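Local atomic coordinates of sulfur oxidation protein soxB (Thermus thermophilus, PDB entry 2WDD), a protein that hydrolyses the sulfur-sulfur bond of a cysteine S-thiosulfonate in the Sox sulfur oxidation pathway and carries two manganese ions. Residues 200-205 with 251-256; 74-77 with 81-84. One frame throughout, in Å; residues are numbered along the deposited sequence. Where two conformers were deposited one is given.

Interaction 1 of 2, residues 200-205 with 251-256; sequences PAYRIH and RAEGAN
Tyr202 and Ile204, two residues apart on the edge strand 202-207, reach the turn in which helix 240-252 ends, and there they meet Glu253 and Ala255. Helix 240-252 is the longest helix in the beta-alpha-beta crossover from strand 210-217 to its parallel neighbour 257-262, and strand 202-207 borders 210-217 antiparallel on the outside. The helix stops in a Schellman motif at Gly254, which has positive phi and whose N bonds back to Arg251 O.

The close-packed part centres on the Ile204 methyl CD1. With chi2 at 167° the side chain is stretched out, and CD1 comes within 3.9 Å of Glu253 CB and 4.2 Å of Ala255 CB. Ala255 is buried and also touches Ala213 of the neighbouring strand, while Ile204 rests against Ala211, so this apolar patch continues onto the sheet.

Toward solvent the contact thins to one polar link. Glu253 is exposed, yet its extended chain carries the carboxylate to the edge of the Tyr202 ring, where Tyr202 OH donates to Glu253 OE1 at 2.7 Å. OE1 lies in the ring plane at its edge; the hydroxyl meets it from above the carboxylate plane, and ring and carboxylate planes are 79° apart. Tyr202 itself is buried, with Val215, Lys249 and Ala250 against its side chain, so packing probably helps to position the hydroxyl, for which Glu253 OE1 is the acceptor.

Beyond the turn a guanidinium ties the helix end to the loop residue just before strand 257-262. Arg251 NH2 forms a salt bridge with Asp280, and Arg251 NH1 donates to Asn256 O at 3.0 Å, with an N-H...O angle of 152° and the donor above the carbonyl plane.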
loop_
_atom_site.group_PDB
_atom_site.type_symbol
_atom_site.label_atom_id
_atom_site.label_comp_id
_atom_site.label_asym_id
_atom_site.label_seq_id
_atom_site.Cartn_x
_atom_site.Cartn_y
_atom_site.Cartn_z
ATOM N N PRO A 200 5.267 15.991 16.954
ATOM C CA PRO A 200 6.728 15.969 17.076
ATOM C C PRO A 200 7.351 15.386 15.809
ATOM O O PRO A 200 6.804 14.461 15.204
ATOM C CB PRO A 200 6.966 15.021 18.260
ATOM C CG PRO A 200 5.678 15.022 19.033
ATOM C CD PRO A 200 4.604 15.175 17.987
ATOM N N ALA A 201 8.505 15.918 15.418
ATOM C CA ALA A 201 9.201 15.433 14.225
ATOM C C ALA A 201 9.925 14.131 14.514
ATOM O O ALA A 201 10.054 13.275 13.637
ATOM C CB ALA A 201 10.195 16.468 13.731
ATOM N N TYR A 202 10.446 13.995 15.730
ATOM C CA TYR A 202 11.222 12.809 16.075
ATOM C C TYR A 202 11.218 12.505 17.567
ATOM O O TYR A 202 10.793 13.326 18.388
ATOM C CB TYR A 202 12.681 12.982 15.601
ATOM C CG TYR A 202 13.441 14.087 16.320
ATOM C CD1 TYR A 202 14.007 13.866 17.567
ATOM C CD2 TYR A 202 13.585 15.343 15.746
ATOM C CE1 TYR A 202 14.687 14.875 18.236
ATOM C CE2 TYR A 202 14.246 16.365 16.410
ATOM C CZ TYR A 202 14.800 16.122 17.648
ATOM O OH TYR A 202 15.469 17.139 18.289
ATOM N N ARG A 203 11.688 11.309 17.908
ATOM C CA ARG A 203 11.847 10.903 19.300
ATOM C C ARG A 203 13.187 10.188 19.420
ATOM O O ARG A 203 13.497 9.332 18.601
ATOM C CB ARG A 203 10.727 9.974 19.759
ATOM C CG ARG A 203 10.890 9.483 21.201
ATOM C CD ARG A 203 10.857 10.643 22.200
ATOM N NE ARG A 203 9.761 11.551 21.879
ATOM C CZ ARG A 203 9.813 12.874 21.989
ATOM N NH1 ARG A 203 10.888 13.469 22.487
ATOM N NH2 ARG A 203 8.763 13.601 21.638
ATOM N N ILE A 204 13.969 10.531 20.440
ATOM C CA ILE A 204 15.248 9.868 20.672
ATOM C C ILE A 204 15.060 8.782 21.715
ATOM O O ILE A 204 14.433 9.002 22.755
ATOM C CB ILE A 204 16.358 10.858 21.071
ATOM C CG1 ILE A 204 16.669 11.807 19.913
ATOM C CG2 ILE A 204 17.629 10.098 21.486
ATOM C CD1 ILE A 204 17.518 13.001 20.310
ATOM N N HIS A 205 15.582 7.597 21.418
ATOM C CA HIS A 205 15.466 6.452 22.304
ATOM C C HIS A 205 16.838 5.982 22.758
ATOM O O HIS A 205 17.771 5.921 21.967
ATOM C CB HIS A 205 14.801 5.297 21.565
ATOM C CG HIS A 205 13.356 5.533 21.265
ATOM N ND1 HIS A 205 12.346 5.145 22.121
ATOM C CD2 HIS A 205 12.748 6.102 20.196
ATOM C CE1 HIS A 205 11.179 5.491 21.603
ATOM N NE2 HIS A 205 11.397 6.076 20.439
ATOM N N ARG A 251 20.546 15.175 16.145
ATOM C CA ARG A 251 21.971 14.925 16.359
ATOM C C ARG A 251 22.569 15.898 17.368
ATOM O O ARG A 251 23.407 15.518 18.185
ATOM C CB ARG A 251 22.726 14.949 15.033
ATOM C CG ARG A 251 22.594 13.634 14.255
ATOM C CD ARG A 251 23.335 13.663 12.918
ATOM N NE ARG A 251 23.039 12.471 12.122
ATOM C CZ ARG A 251 23.446 11.246 12.433
ATOM N NH1 ARG A 251 24.189 11.046 13.512
ATOM N NH2 ARG A 251 23.107 10.219 11.669
ATOM N N ALA A 252 22.093 17.138 17.351
ATOM C CA ALA A 252 22.564 18.138 18.310
ATOM C C ALA A 252 22.096 17.793 19.719
ATOM O O ALA A 252 22.754 18.135 20.705
ATOM C CB ALA A 252 22.100 19.519 17.912
ATOM N N GLU A 253 20.974 17.082 19.815
ATOM C CA GLU A 253 20.450 16.659 21.105
ATOM C C GLU A 253 21.087 15.356 21.573
ATOM O O GLU A 253 20.747 14.840 22.641
ATOM C CB GLU A 253 18.923 16.545 21.063
ATOM C CG GLU A 253 18.236 17.890 20.914
ATOM C CD GLU A 253 16.739 17.812 21.120
ATOM O OE1 GLU A 253 16.158 16.744 20.836
ATOM O OE2 GLU A 253 16.143 18.820 21.560
ATOM N N GLY A 254 22.007 14.816 20.776
ATOM C CA GLY A 254 22.721 13.612 21.163
ATOM C C GLY A 254 22.490 12.320 20.396
ATOM O O GLY A 254 23.077 11.297 20.739
ATOM N N ALA A 255 21.640 12.337 19.376
ATOM C CA ALA A 255 21.400 11.115 18.609
ATOM C C ALA A 255 22.668 10.669 17.883
ATOM O O ALA A 255 23.306 11.462 17.206
ATOM C CB ALA A 255 20.257 11.314 17.613
ATOM N N ASN A 256 23.006 9.389 18.007
ATOM C CA ASN A 256 24.172 8.834 17.313
ATOM C C ASN A 256 23.753 8.368 15.923
ATOM O O ASN A 256 24.526 8.459 14.969
ATOM C CB ASN A 256 24.737 7.644 18.084
ATOM C CG ASN A 256 25.226 8.034 19.462
ATOM O OD1 ASN A 256 24.618 7.684 20.471
ATOM N ND2 ASN A 256 26.282 8.831 19.504
#

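Interaction 2 of 2, residues 74-77 with 81-84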
loop_
_atom_site.group_PDB
_atom_site.type_symbol
_atom_site.label_atom_id
_atom_site.label_comp_id
_atom_site.label_asym_id
_atom_site.label_seq_id
_atom_site.Cartn_x
_atom_site.Cartn_y
_atom_site.Cartn_z
ATOM N N TYR A 74 17.539 -10.740 -5.152
ATOM C CA TYR A 74 17.763 -10.964 -3.733
ATOM C C TYR A 74 18.317 -12.348 -3.399
ATOM O O TYR A 74 18.512 -12.667 -2.232
ATOM C CB TYR A 74 16.466 -10.697 -2.962
ATOM C CG TYR A 74 16.106 -9.233 -2.962
ATOM C CD1 TYR A 74 16.870 -8.317 -2.239
ATOM C CD2 TYR A 74 15.045 -8.749 -3.715
ATOM C CE1 TYR A 74 16.568 -6.976 -2.240
ATOM C CE2 TYR A 74 14.745 -7.394 -3.742
ATOM C CZ TYR A 74 15.514 -6.511 -2.998
ATOM O OH TYR A 74 15.212 -5.168 -3.007
ATOM N N GLY A 75 18.549 -13.177 -4.412
ATOM C CA GLY A 75 19.079 -14.505 -4.152
ATOM C C GLY A 75 18.124 -15.393 -3.380
ATOM O O GLY A 75 18.541 -16.230 -2.574
ATOM N N VAL A 76 16.834 -15.211 -3.626
ATOM C CA VAL A 76 15.797 -15.998 -2.967
ATOM C C VAL A 76 15.450 -17.208 -3.808
ATOM O O VAL A 76 15.166 -17.090 -5.007
ATOM C CB VAL A 76 14.573 -15.122 -2.674
ATOM C CG1 VAL A 76 13.431 -15.950 -2.056
ATOM C CG2 VAL A 76 14.982 -14.002 -1.742
ATOM N N GLU A 77 15.498 -18.376 -3.179
ATOM C CA GLU A 77 15.205 -19.607 -3.887
ATOM C C GLU A 77 13.721 -19.756 -4.194
ATOM O O GLU A 77 12.855 -19.435 -3.371
ATOM C CB GLU A 77 15.728 -20.820 -3.117
ATOM C CG GLU A 77 17.245 -20.862 -3.009
ATOM C CD GLU A 77 17.812 -22.246 -3.247
ATOM O OE1 GLU A 77 17.464 -23.166 -2.480
ATOM O OE2 GLU A 77 18.611 -22.411 -4.194
ATOM N N PRO A 81 9.176 -19.873 1.471
ATOM C CA PRO A 81 8.182 -18.958 2.039
ATOM C C PRO A 81 8.492 -17.516 1.642
ATOM O O PRO A 81 7.580 -16.741 1.361
ATOM C CB PRO A 81 8.347 -19.152 3.548
ATOM C CG PRO A 81 8.843 -20.558 3.687
ATOM C CD PRO A 81 9.670 -20.858 2.458
ATOM N N LEU A 82 9.770 -17.148 1.583
ATOM C CA LEU A 82 10.090 -15.779 1.173
ATOM C C LEU A 82 9.702 -15.557 -0.289
ATOM O O LEU A 82 9.199 -14.488 -0.637
ATOM C CB LEU A 82 11.566 -15.442 1.397
ATOM C CG LEU A 82 11.946 -13.986 1.100
ATOM C CD1 LEU A 82 10.993 -13.021 1.791
ATOM C CD2 LEU A 82 13.395 -13.718 1.537
ATOM N N ALA A 83 9.925 -16.557 -1.144
ATOM C CA ALA A 83 9.556 -16.428 -2.552
ATOM C C ALA A 83 8.044 -16.217 -2.679
ATOM O O ALA A 83 7.579 -15.424 -3.497
ATOM C CB ALA A 83 9.992 -17.665 -3.344
ATOM N N TYR A 84 7.288 -16.924 -1.850
ATOM C CA TYR A 84 5.823 -16.804 -1.823
ATOM C C TYR A 84 5.403 -15.355 -1.527
ATOM O O TYR A 84 4.493 -14.823 -2.163
ATOM C CB TYR A 84 5.269 -17.754 -0.753
ATOM C CG TYR A 84 3.819 -17.555 -0.356
ATOM C CD1 TYR A 84 2.820 -17.361 -1.309
ATOM C CD2 TYR A 84 3.439 -17.641 0.977
ATOM C CE1 TYR A 84 1.476 -17.229 -0.934
ATOM C CE2 TYR A 84 2.123 -17.477 1.361
ATOM C CZ TYR A 84 1.136 -17.291 0.410
ATOM O OH TYR A 84 -0.192 -17.158 0.806
#
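A short helix-loop-helix connection, from helix 67-74 to helix 81-86, folds back on itself here, with Val76 of the loop laid against Leu82 and Ala83 in the first turn of the second helix. The first helix gives way to the loop at Gly75, which has positive phi (66°) and forms a Schellman motif; the chain then turns so that the CA atoms of Val76 and Ala83 are 6.3 Å apart.

Val76 divides its two methyls between the two partners. CG1, placed anti to the backbone N (chi1 177°), lies over the helix backbone, 3.7 Å from Ala83 N and 4.1 Å from Ala83 CB. CG2 takes the other branch and meets Leu82 CD2 at 3.7 Å. The Leu82 and Val76 side chains cross at about a right angle, and CG of Leu82 lies within 4.2 Å of both valine methyls, so the leucine straddles the fork. Were Val76 an alanine, both methyls would go, and Leu82 CD2 and the backbone at Ala83 N would probably lose their apolar cover on this side, opening a gap between loop and helix.

Next to this apolar patch, Glu77 O comes within 3.4 Å of Ala83 CB, a van der Waals contact. The same carbonyl is hydrogen-bonded to Thr80 OG1, which also bonds Ala83 N. One threonine hydroxyl thus links the loop backbone to the start of the helix, beside the valine. This is a helix-loop-helix connection in which the first helix ends in a Schellman motif and a loop valine packs on the first turn of the second.

Interaction 2 comes first along the chain and closes before interaction 1 opens. Their centres are 36 Å apart and their nearest atoms about 23 Å, so they do not touch, and they share no helix or strand. Interaction 1 joins the end of a crossover helix to the edge strand of its sheet, which contains strands 202-207, 210-217 and 257-262; interaction 2 lies within the helical connection between strands 29-34 and 124-129, which belong to a different sheet. Both lie away from the manganese site, yet within the sequence that supplies its ligands: residues 74-84 fall between His38 and Asp132, residues 200-256 between His163 and His263. They are thus separate peripheral packings of the metal-binding part.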